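Local atomic coordinates of aldehyde dehydrogenase (Staphylococcus aureus, PDB entry 6K10), a protein that oxidises 4,4'-diaponeurosporen-4-al to 4,4'-diaponeurosporenoic acid with NAD+, in the biosynthesis of the yellow-orange carotenoid staphyloxanthin. Residues S303-A308 with R323-T328; S337-E342 with G346-I351; N9-K14 with T180-H185. The protein carries 1 engineered substitution. One frame throughout, in Å; residues are numbered along the deposited sequence.

Contact 1: residues S303-A308 with R323-T328; sequences SLLNSA and RYIEPT
Leu305, near the C-terminal end of helix 295-307, is the one residue of 303-308 that reaches 323-328, and it meets Ile325 and Thr328 there. Its CB points toward the other segment but stays clear of it. From CB the chain turns so that CG lies on the far side from the carbonyl carbon (chi1 -85°), and CG is still a link rather than a contact. The two methyls then divide the work. Leu305 CD1, continuing the extended line from CA (chi2 180°), comes within 4.1 Å of Ile325 CG2, the two side chains running antiparallel alongside one another. Leu305 CD2 branches off to Thr328, lying 3.7 Å from Thr328 CG2 and 3.8 Å from Thr328 OG1. The leucine fork thus bridges two residues three apart on the strand it packs against.

These residues belong to strand 324-330 in one of the two mixed sheets of the aldehyde dehydrogenase fold, the one that also holds strand 348-354, with helix 295-307 lying against one face of that sheet. Ile325 also touches Tyr298, Leu301 and Thr302 of the same helix, while Leu305 reaches on to Ile348 in the next strand. At the strand's start, Arg323, with left-handed backbone angles, and Tyr324 form a G1 beta bulge opposite strand 318-319.

Although Thr328 OG1 brushes the leucine methyl, it has polar partners of its own. Thr328 OG1 donates to Glu326 O at 2.8 Å, standing 44° out of the carbonyl plane, and also bonds to Gly316 N, so the hydroxyl is satisfied within an apolar contact. On the helix side, Ser307 OG turns back to Leu304 O at 2.6 Å. Ala308 N, 3.1 Å from Leu304 O, is a second donor to that oxygen, just where Ala308 leaves the helix.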
loop_
_atom_site.group_PDB
_atom_site.type_symbol
_atom_site.label_atom_id
_atom_site.label_comp_id
_atom_site.label_asym_id
_atom_site.label_seq_id
_atom_site.Cartn_x
_atom_site.Cartn_y
_atom_site.Cartn_z
ATOM N N SER A 303 19.508 -18.586 -27.264
ATOM C CA SER A 303 20.844 -18.257 -26.782
ATOM C C SER A 303 21.124 -18.954 -25.455
ATOM O O SER A 303 22.222 -19.481 -25.239
ATOM C CB SER A 303 20.997 -16.742 -26.641
ATOM O OG SER A 303 22.335 -16.388 -26.333
ATOM N N LEU A 304 20.134 -18.979 -24.559
ATOM C CA LEU A 304 20.293 -19.696 -23.299
ATOM C C LEU A 304 20.423 -21.198 -23.530
ATOM O O LEU A 304 21.213 -21.868 -22.855
ATOM C CB LEU A 304 19.116 -19.389 -22.373
ATOM C CG LEU A 304 19.122 -17.980 -21.773
ATOM C CD1 LEU A 304 17.747 -17.603 -21.247
ATOM C CD2 LEU A 304 20.156 -17.890 -20.662
ATOM N N LEU A 305 19.650 -21.745 -24.475
ATOM C CA LEU A 305 19.801 -23.151 -24.841
ATOM C C LEU A 305 21.224 -23.444 -25.294
ATOM O O LEU A 305 21.822 -24.452 -24.900
ATOM C CB LEU A 305 18.816 -23.522 -25.950
ATOM C CG LEU A 305 17.378 -23.927 -25.629
ATOM C CD1 LEU A 305 16.635 -24.231 -26.923
ATOM C CD2 LEU A 305 17.346 -25.130 -24.701
ATOM N N ASN A 306 21.778 -22.570 -26.137
ATOM C CA ASN A 306 23.141 -22.760 -26.621
ATOM C C ASN A 306 24.142 -22.726 -25.473
ATOM O O ASN A 306 25.112 -23.492 -25.465
ATOM C CB ASN A 306 23.471 -21.693 -27.665
ATOM C CG ASN A 306 24.881 -21.819 -28.202
ATOM O OD1 ASN A 306 25.159 -22.658 -29.058
ATOM N ND2 ASN A 306 25.781 -20.980 -27.704
ATOM N N SER A 307 23.918 -21.850 -24.490
ATOM C CA SER A 307 24.819 -21.764 -23.345
ATOM C C SER A 307 24.784 -23.028 -22.495
ATOM O O SER A 307 25.804 -23.409 -21.910
ATOM C CB SER A 307 24.462 -20.550 -22.487
ATOM O OG SER A 307 23.287 -20.791 -21.730
ATOM N N ALA A 308 23.628 -23.688 -22.413
ATOM C CA ALA A 308 23.447 -24.866 -21.577
ATOM C C ALA A 308 23.422 -26.159 -22.385
ATOM O O ALA A 308 22.877 -27.165 -21.918
ATOM C CB ALA A 308 22.161 -24.732 -20.762
ATOM N N ARG A 323 8.316 -19.956 -33.773
ATOM C CA ARG A 323 8.742 -19.443 -32.471
ATOM C C ARG A 323 8.563 -20.515 -31.400
ATOM O O ARG A 323 8.073 -20.259 -30.298
ATOM C CB ARG A 323 8.006 -18.150 -32.116
ATOM C CG ARG A 323 8.160 -17.073 -33.183
ATOM C CD ARG A 323 7.760 -15.696 -32.683
ATOM N NE ARG A 323 6.439 -15.677 -32.062
ATOM C CZ ARG A 323 5.320 -15.352 -32.702
ATOM N NH1 ARG A 323 4.162 -15.357 -32.059
ATOM N NH2 ARG A 323 5.360 -15.024 -33.986
ATOM N N TYR A 324 8.972 -21.732 -31.742
ATOM C CA TYR A 324 8.764 -22.912 -30.917
ATOM C C TYR A 324 10.033 -23.255 -30.153
ATOM O O TYR A 324 11.129 -23.250 -30.723
ATOM C CB TYR A 324 8.346 -24.103 -31.780
ATOM C CG TYR A 324 8.450 -25.436 -31.075
ATOM C CD1 TYR A 324 7.529 -25.804 -30.103
ATOM C CD2 TYR A 324 9.471 -26.326 -31.383
ATOM C CE1 TYR A 324 7.622 -27.023 -29.458
ATOM C CE2 TYR A 324 9.571 -27.548 -30.744
ATOM C CZ TYR A 324 8.643 -27.890 -29.781
ATOM O OH TYR A 324 8.732 -29.105 -29.138
ATOM N N ILE A 325 9.880 -23.558 -28.868
ATOM C CA ILE A 325 10.964 -24.083 -28.049
ATOM C C ILE A 325 10.417 -25.247 -27.239
ATOM O O ILE A 325 9.436 -25.091 -26.501
ATOM C CB ILE A 325 11.577 -23.015 -27.133
ATOM C CG1 ILE A 325 12.219 -21.924 -27.986
ATOM C CG2 ILE A 325 12.607 -23.641 -26.203
ATOM C CD1 ILE A 325 12.974 -20.912 -27.208
ATOM N N GLU A 326 11.044 -26.408 -27.388
ATOM C CA GLU A 326 10.607 -27.615 -26.710
ATOM C C GLU A 326 10.836 -27.498 -25.203
ATOM O O GLU A 326 11.788 -26.849 -24.762
ATOM C CB GLU A 326 11.373 -28.814 -27.264
ATOM C CG GLU A 326 10.895 -30.171 -26.791
ATOM C CD GLU A 326 11.766 -31.298 -27.310
ATOM O OE1 GLU A 326 11.317 -32.462 -27.276
ATOM O OE2 GLU A 326 12.902 -31.021 -27.748
ATOM N N PRO A 327 9.966 -28.100 -24.390
ATOM C CA PRO A 327 10.259 -28.217 -22.958
ATOM C C PRO A 327 11.626 -28.844 -22.741
ATOM O O PRO A 327 11.930 -29.915 -23.269
ATOM C CB PRO A 327 9.131 -29.115 -22.445
ATOM C CG PRO A 327 7.991 -28.788 -23.333
ATOM C CD PRO A 327 8.597 -28.550 -24.702
ATOM N N THR A 328 12.460 -28.162 -21.960
ATOM C CA THR A 328 13.864 -28.521 -21.827
ATOM C C THR A 328 14.250 -28.589 -20.359
ATOM O O THR A 328 13.962 -27.663 -19.595
ATOM C CB THR A 328 14.754 -27.511 -22.556
ATOM O OG1 THR A 328 14.354 -27.425 -23.930
ATOM C CG2 THR A 328 16.213 -27.930 -22.480
#

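Contact 2: residues S337-E342 with G346-I351; sequences SAIMQE and GPILPI
Ile339 and Pro350 bring the two backbones closest, with their CA atoms 7.3 Å apart, where the short 3-10 turn 338-340 lies over the first half of strand 348-354. The strand alternates in the usual way: Ile348 and Pro350 face the turn, Leu349 and Ile351 the other side of the sheet.

Ile339 makes the largest contribution. With CG1 anti to the backbone N (chi1 -164°), its longer arm reaches over the strand: Ile339 CD1 ends 3.7 Å from Ile348 CG2, and Ile339 CG1 passes 3.9 Å from Pro350 CG. The shorter branch, Ile339 CG2, meets the neighbouring ring atom, Pro350 CB, at 3.9 Å. One isoleucine therefore touches both the pyrrolidine ring and the Ile348 methyl. Met340 adds a second, lighter touch. Its chain bends at both chi2 and chi3, which brings Met340 SD to 4.1 Å from Pro350 CG, and Tyr256 of strand 256-260 packs against both of these residues.

Hydrogen bonds hold the turn as well. Gln341 folds back and donates from Gln341 NE2 to Ser337 O at 2.9 Å, almost within its own amide plane. Met340 N reaches the same oxygen from the opposite face of the carbonyl, so Ser337 O is gripped twice. Lys221 NZ collects the carbonyl oxygens of Ile339 and Glu342, and Arg367 takes that of Met340.

Ile339 also touches Leu304 of helix 295-307 and Leu330 of strand 324-330. The segment is part of the connection between two neighbouring parallel strands, 324-330 and 348-354, which passes over one face of the sheet, as a crossover between adjacent parallel strands must, here with a 3-10 turn packed onto the strand that follows.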
loop_
_atom_site.group_PDB
_atom_site.type_symbol
_atom_site.label_atom_id
_atom_site.label_comp_id
_atom_site.label_asym_id
_atom_site.label_seq_id
_atom_site.Cartn_x
_atom_site.Cartn_y
_atom_site.Cartn_z
ATOM N N SER A 337 26.034 -20.526 -14.184
ATOM C CA SER A 337 25.412 -20.764 -15.479
ATOM C C SER A 337 24.666 -19.528 -15.962
ATOM O O SER A 337 24.072 -18.792 -15.170
ATOM C CB SER A 337 24.453 -21.952 -15.388
ATOM O OG SER A 337 25.161 -23.174 -15.268
ATOM N N ALA A 338 24.708 -19.300 -17.278
ATOM C CA ALA A 338 23.946 -18.202 -17.865
ATOM C C ALA A 338 22.464 -18.336 -17.546
ATOM O O ALA A 338 21.767 -17.332 -17.351
ATOM C CB ALA A 338 24.167 -18.160 -19.377
ATOM N N ILE A 339 21.969 -19.573 -17.473
ATOM C CA ILE A 339 20.560 -19.813 -17.191
ATOM C C ILE A 339 20.184 -19.408 -15.769
ATOM O O ILE A 339 18.996 -19.229 -15.474
ATOM C CB ILE A 339 20.228 -21.294 -17.462
ATOM C CG1 ILE A 339 18.717 -21.503 -17.566
ATOM C CG2 ILE A 339 20.821 -22.187 -16.384
ATOM C CD1 ILE A 339 18.119 -20.963 -18.841
ATOM N N MET A 340 21.158 -19.242 -14.877
ATOM C CA MET A 340 20.892 -18.818 -13.510
ATOM C C MET A 340 21.163 -17.335 -13.288
ATOM O O MET A 340 21.155 -16.878 -12.140
ATOM C CB MET A 340 21.712 -19.654 -12.526
ATOM C CG MET A 340 21.253 -21.095 -12.415
ATOM S SD MET A 340 19.501 -21.228 -11.996
ATOM C CE MET A 340 19.485 -20.426 -10.395
ATOM N N GLN A 341 21.395 -16.571 -14.357
ATOM C CA GLN A 341 21.679 -15.150 -14.245
ATOM C C GLN A 341 20.506 -14.261 -14.631
ATOM O O GLN A 341 20.563 -13.051 -14.384
ATOM C CB GLN A 341 22.889 -14.772 -15.117
ATOM C CG GLN A 341 24.098 -15.663 -14.924
ATOM C CD GLN A 341 24.544 -15.742 -13.479
ATOM O OE1 GLN A 341 24.600 -14.733 -12.777
ATOM N NE2 GLN A 341 24.858 -16.949 -13.024
ATOM N N GLU A 342 19.454 -14.815 -15.229
ATOM C CA GLU A 342 18.319 -14.022 -15.677
ATOM C C GLU A 342 17.032 -14.798 -15.443
ATOM O O GLU A 342 17.035 -16.031 -15.392
ATOM C CB GLU A 342 18.446 -13.649 -17.166
ATOM C CG GLU A 342 18.392 -14.840 -18.120
ATOM C CD GLU A 342 18.361 -14.429 -19.584
ATOM O OE1 GLU A 342 19.445 -14.336 -20.201
ATOM O OE2 GLU A 342 17.255 -14.202 -20.123
ATOM N N GLY A 346 10.540 -18.795 -19.877
ATOM C CA GLY A 346 10.475 -19.699 -20.998
ATOM C C GLY A 346 10.545 -21.144 -20.547
ATOM O O GLY A 346 10.701 -21.438 -19.359
ATOM N N PRO A 347 10.446 -22.082 -21.497
ATOM C CA PRO A 347 10.330 -23.509 -21.169
ATOM C C PRO A 347 11.676 -24.206 -20.973
ATOM O O PRO A 347 11.899 -25.317 -21.470
ATOM C CB PRO A 347 9.577 -24.068 -22.371
ATOM C CG PRO A 347 10.077 -23.231 -23.511
ATOM C CD PRO A 347 10.363 -21.853 -22.952
ATOM N N ILE A 348 12.583 -23.557 -20.254
ATOM C CA ILE A 348 13.855 -24.145 -19.855
ATOM C C ILE A 348 13.847 -24.265 -18.340
ATOM O O ILE A 348 13.623 -23.272 -17.637
ATOM C CB ILE A 348 15.048 -23.301 -20.335
ATOM C CG1 ILE A 348 14.966 -23.062 -21.843
ATOM C CG2 ILE A 348 16.351 -23.993 -19.979
ATOM C CD1 ILE A 348 16.065 -22.169 -22.378
ATOM N N LEU A 349 14.088 -25.472 -17.836
ATOM C CA LEU A 349 14.014 -25.746 -16.401
ATOM C C LEU A 349 15.345 -26.286 -15.895
ATOM O O LEU A 349 15.620 -27.493 -16.024
ATOM C CB LEU A 349 12.885 -26.731 -16.103
ATOM C CG LEU A 349 12.578 -26.972 -14.624
ATOM C CD1 LEU A 349 12.168 -25.672 -13.941
ATOM C CD2 LEU A 349 11.488 -28.018 -14.489
ATOM N N PRO A 350 16.199 -25.441 -15.322
ATOM C CA PRO A 350 17.469 -25.928 -14.772
ATOM C C PRO A 350 17.262 -26.603 -13.426
ATOM O O PRO A 350 16.419 -26.195 -12.624
ATOM C CB PRO A 350 18.306 -24.652 -14.623
ATOM C CG PRO A 350 17.308 -23.549 -14.528
ATOM C CD PRO A 350 16.105 -23.973 -15.312
ATOM N N ILE A 351 18.056 -27.640 -13.180
ATOM C CA ILE A 351 17.953 -28.449 -11.971
ATOM C C ILE A 351 19.298 -28.407 -11.255
ATOM O O ILE A 351 20.312 -28.859 -11.802
ATOM C CB ILE A 351 17.538 -29.892 -12.294
ATOM C CG1 ILE A 351 16.143 -29.908 -12.926
ATOM C CG2 ILE A 351 17.576 -30.761 -11.047
ATOM C CD1 ILE A 351 15.775 -31.224 -13.566
#

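Contact 3: residues N9-K14 with T180-H185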
loop_
_atom_site.group_PDB
_atom_site.type_symbol
_atom_site.label_atom_id
_atom_site.label_comp_id
_atom_site.label_asym_id
_atom_site.label_seq_id
_atom_site.Cartn_x
_atom_site.Cartn_y
_atom_site.Cartn_z
ATOM N N ASN A 9 -0.398 15.315 -29.153
ATOM C CA ASN A 9 -0.636 15.430 -27.719
ATOM C C ASN A 9 -1.944 14.751 -27.324
ATOM O O ASN A 9 -2.560 15.112 -26.320
ATOM C CB ASN A 9 -0.661 16.900 -27.294
ATOM N N ILE A 10 -2.363 13.759 -28.112
ATOM C CA ILE A 10 -3.661 13.137 -27.875
ATOM C C ILE A 10 -3.653 12.327 -26.584
ATOM O O ILE A 10 -4.688 12.206 -25.918
ATOM C CB ILE A 10 -4.078 12.278 -29.082
ATOM C CG1 ILE A 10 -5.484 11.694 -28.870
ATOM C CG2 ILE A 10 -3.046 11.181 -29.349
ATOM C CD1 ILE A 10 -6.547 12.731 -28.499
ATOM N N ILE A 11 -2.502 11.770 -26.202
ATOM C CA ILE A 11 -2.425 11.023 -24.947
ATOM C C ILE A 11 -2.778 11.931 -23.778
ATOM O O ILE A 11 -3.601 11.586 -22.920
ATOM C CB ILE A 11 -1.027 10.405 -24.763
ATOM C CG1 ILE A 11 -0.613 9.565 -25.974
ATOM C CG2 ILE A 11 -0.997 9.558 -23.502
ATOM C CD1 ILE A 11 -1.724 8.743 -26.589
ATOM N N GLU A 12 -2.163 13.113 -23.732
ATOM C CA GLU A 12 -2.423 14.046 -22.643
ATOM C C GLU A 12 -3.843 14.593 -22.713
ATOM O O GLU A 12 -4.480 14.810 -21.676
ATOM C CB GLU A 12 -1.391 15.172 -22.674
ATOM C CG GLU A 12 0.039 14.651 -22.698
ATOM C CD GLU A 12 1.060 15.668 -22.236
ATOM O OE1 GLU A 12 0.729 16.872 -22.186
ATOM O OE2 GLU A 12 2.198 15.258 -21.921
ATOM N N GLN A 13 -4.359 14.816 -23.925
ATOM C CA GLN A 13 -5.762 15.198 -24.066
ATOM C C GLN A 13 -6.682 14.099 -23.551
ATOM O O GLN A 13 -7.666 14.377 -22.855
ATOM C CB GLN A 13 -6.078 15.522 -25.527
ATOM C CG GLN A 13 -7.269 16.452 -25.720
ATOM N N LYS A 14 -6.373 12.842 -23.877
ATOM C CA LYS A 14 -7.172 11.728 -23.373
ATOM C C LYS A 14 -7.104 11.644 -21.854
ATOM O O LYS A 14 -8.103 11.330 -21.197
ATOM C CB LYS A 14 -6.706 10.419 -24.008
ATOM C CG LYS A 14 -7.140 10.257 -25.454
ATOM C CD LYS A 14 -6.420 9.107 -26.130
ATOM N N THR A 180 4.264 4.500 -23.093
ATOM C CA THR A 180 4.331 4.307 -21.649
ATOM C C THR A 180 5.040 5.475 -20.979
ATOM O O THR A 180 4.617 5.942 -19.915
ATOM C CB THR A 180 5.048 2.996 -21.326
ATOM O OG1 THR A 180 4.355 1.905 -21.946
ATOM C CG2 THR A 180 5.097 2.769 -19.821
ATOM N N GLN A 181 6.119 5.962 -21.598
ATOM C CA GLN A 181 6.847 7.106 -21.057
ATOM C C GLN A 181 5.939 8.322 -20.923
ATOM O O GLN A 181 5.967 9.018 -19.902
ATOM C CB GLN A 181 8.042 7.428 -21.954
ATOM C CG GLN A 181 9.202 8.094 -21.242
ATOM C CD GLN A 181 9.984 7.128 -20.377
ATOM O OE1 GLN A 181 10.068 7.294 -19.162
ATOM N NE2 GLN A 181 10.562 6.108 -21.003
ATOM N N THR A 182 5.124 8.587 -21.945
ATOM C CA THR A 182 4.208 9.721 -21.887
ATOM C C THR A 182 3.197 9.559 -20.760
ATOM O O THR A 182 2.854 10.532 -20.077
ATOM C CB THR A 182 3.492 9.878 -23.228
ATOM O OG1 THR A 182 4.461 10.039 -24.269
ATOM C CG2 THR A 182 2.574 11.088 -23.206
ATOM N N LEU A 183 2.720 8.333 -20.541
ATOM C CA LEU A 183 1.657 8.113 -19.565
ATOM C C LEU A 183 2.169 8.218 -18.133
ATOM O O LEU A 183 1.501 8.810 -17.276
ATOM C CB LEU A 183 1.005 6.752 -19.807
ATOM C CG LEU A 183 0.104 6.679 -21.040
ATOM C CD1 LEU A 183 -0.097 5.240 -21.479
ATOM C CD2 LEU A 183 -1.232 7.329 -20.728
ATOM N N ILE A 184 3.347 7.657 -17.848
ATOM C CA ILE A 184 3.831 7.603 -16.470
ATOM C C ILE A 184 4.293 8.951 -15.940
ATOM O O ILE A 184 4.469 9.096 -14.725
ATOM C CB ILE A 184 4.969 6.573 -16.323
ATOM C CG1 ILE A 184 6.130 6.899 -17.262
ATOM C CG2 ILE A 184 4.449 5.164 -16.570
ATOM C CD1 ILE A 184 7.280 5.914 -17.161
ATOM N N HIS A 185 4.498 9.937 -16.809
ATOM C CA HIS A 185 4.848 11.283 -16.376
ATOM C C HIS A 185 3.630 12.166 -16.155
ATOM O O HIS A 185 3.785 13.316 -15.730
ATOM C CB HIS A 185 5.787 11.941 -17.392
ATOM C CG HIS A 185 7.163 11.354 -17.405
ATOM N ND1 HIS A 185 7.955 11.293 -16.279
ATOM C CD2 HIS A 185 7.888 10.802 -18.405
ATOM C CE1 HIS A 185 9.109 10.725 -16.584
ATOM N NE2 HIS A 185 9.094 10.419 -17.869
#
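Ile11 sets its side chain at roughly a right angle to both Thr182 and Leu183, and its CG2 methyl enters between them. Ile11 CG2 lies 3.6 Å from Leu183 CD2 and 3.9 Å from Thr182 CG2, while Ile11 CB itself stands 4.0 Å from Thr182 CG2. The approach follows from the first torsion: chi1 of -53° leaves CG2 opposite the backbone N, so the short branch, not the longer CG1-CD1 arm, makes the nearest contacts.

Leu183 comes at the isoleucine from its flank. The leucine CB does not point straight across, but the branch beyond it swings the CD2 methyl in, with Leu183 CG following at 3.9 Å from Ile11 CG2. Thr182, by contrast, points directly across and offers its methyl, while OG1 turns back to Glu178 O in its own helix. The polar side of the threonine is thus spent on the preceding turn, and the face it gives to Ile11 is apolar.

The helix segments 10-14 and 180-184 run in broadly the same direction, crossing at -37° with their axes 10.1 Å apart. Helix 177-184 covers the sheet of the Rossmann-like part of the aldehyde dehydrogenase fold: Leu183 rests on Leu116 and Ile143, and Ile184 on Leu116 and Ile118. Leu183 therefore touches both the sheet and Ile11, and the N-terminal helix 10-23 packs against helix 177-184. Ile11 also touches Ile173 in the loop ahead of helix 177-184.

Glu12 lies at the margin. Its CB is not aimed at the partner helix, yet the carboxylate reaches that way, with Glu12 OE2 a loose 4.4 Å from Thr182 CG2, and the side chain also touches Leu186.

From the N terminus, the first helix at once enters contact 3, and 165 residues pass before the chain returns to it at 180-185; the contact fastens the N-terminal helix to the Rossmann-like region. Contact 1 then closes a loop of 14 residues between helix 295-307 and strand 324-330, and contact 2 a tight one of three. All three follow in series, none nesting or crossing. Contacts 1 and 2 share a sheet: strands 324-330 and 348-354 are parallel neighbours, probably hydrogen-bonded through Thr328 to Pro347 and Leu349. The centres of contacts 1 and 2 lie about 10 Å apart. Contact 3 sits about 38 Å from contact 1 and about 37 Å from contact 2, centre to centre.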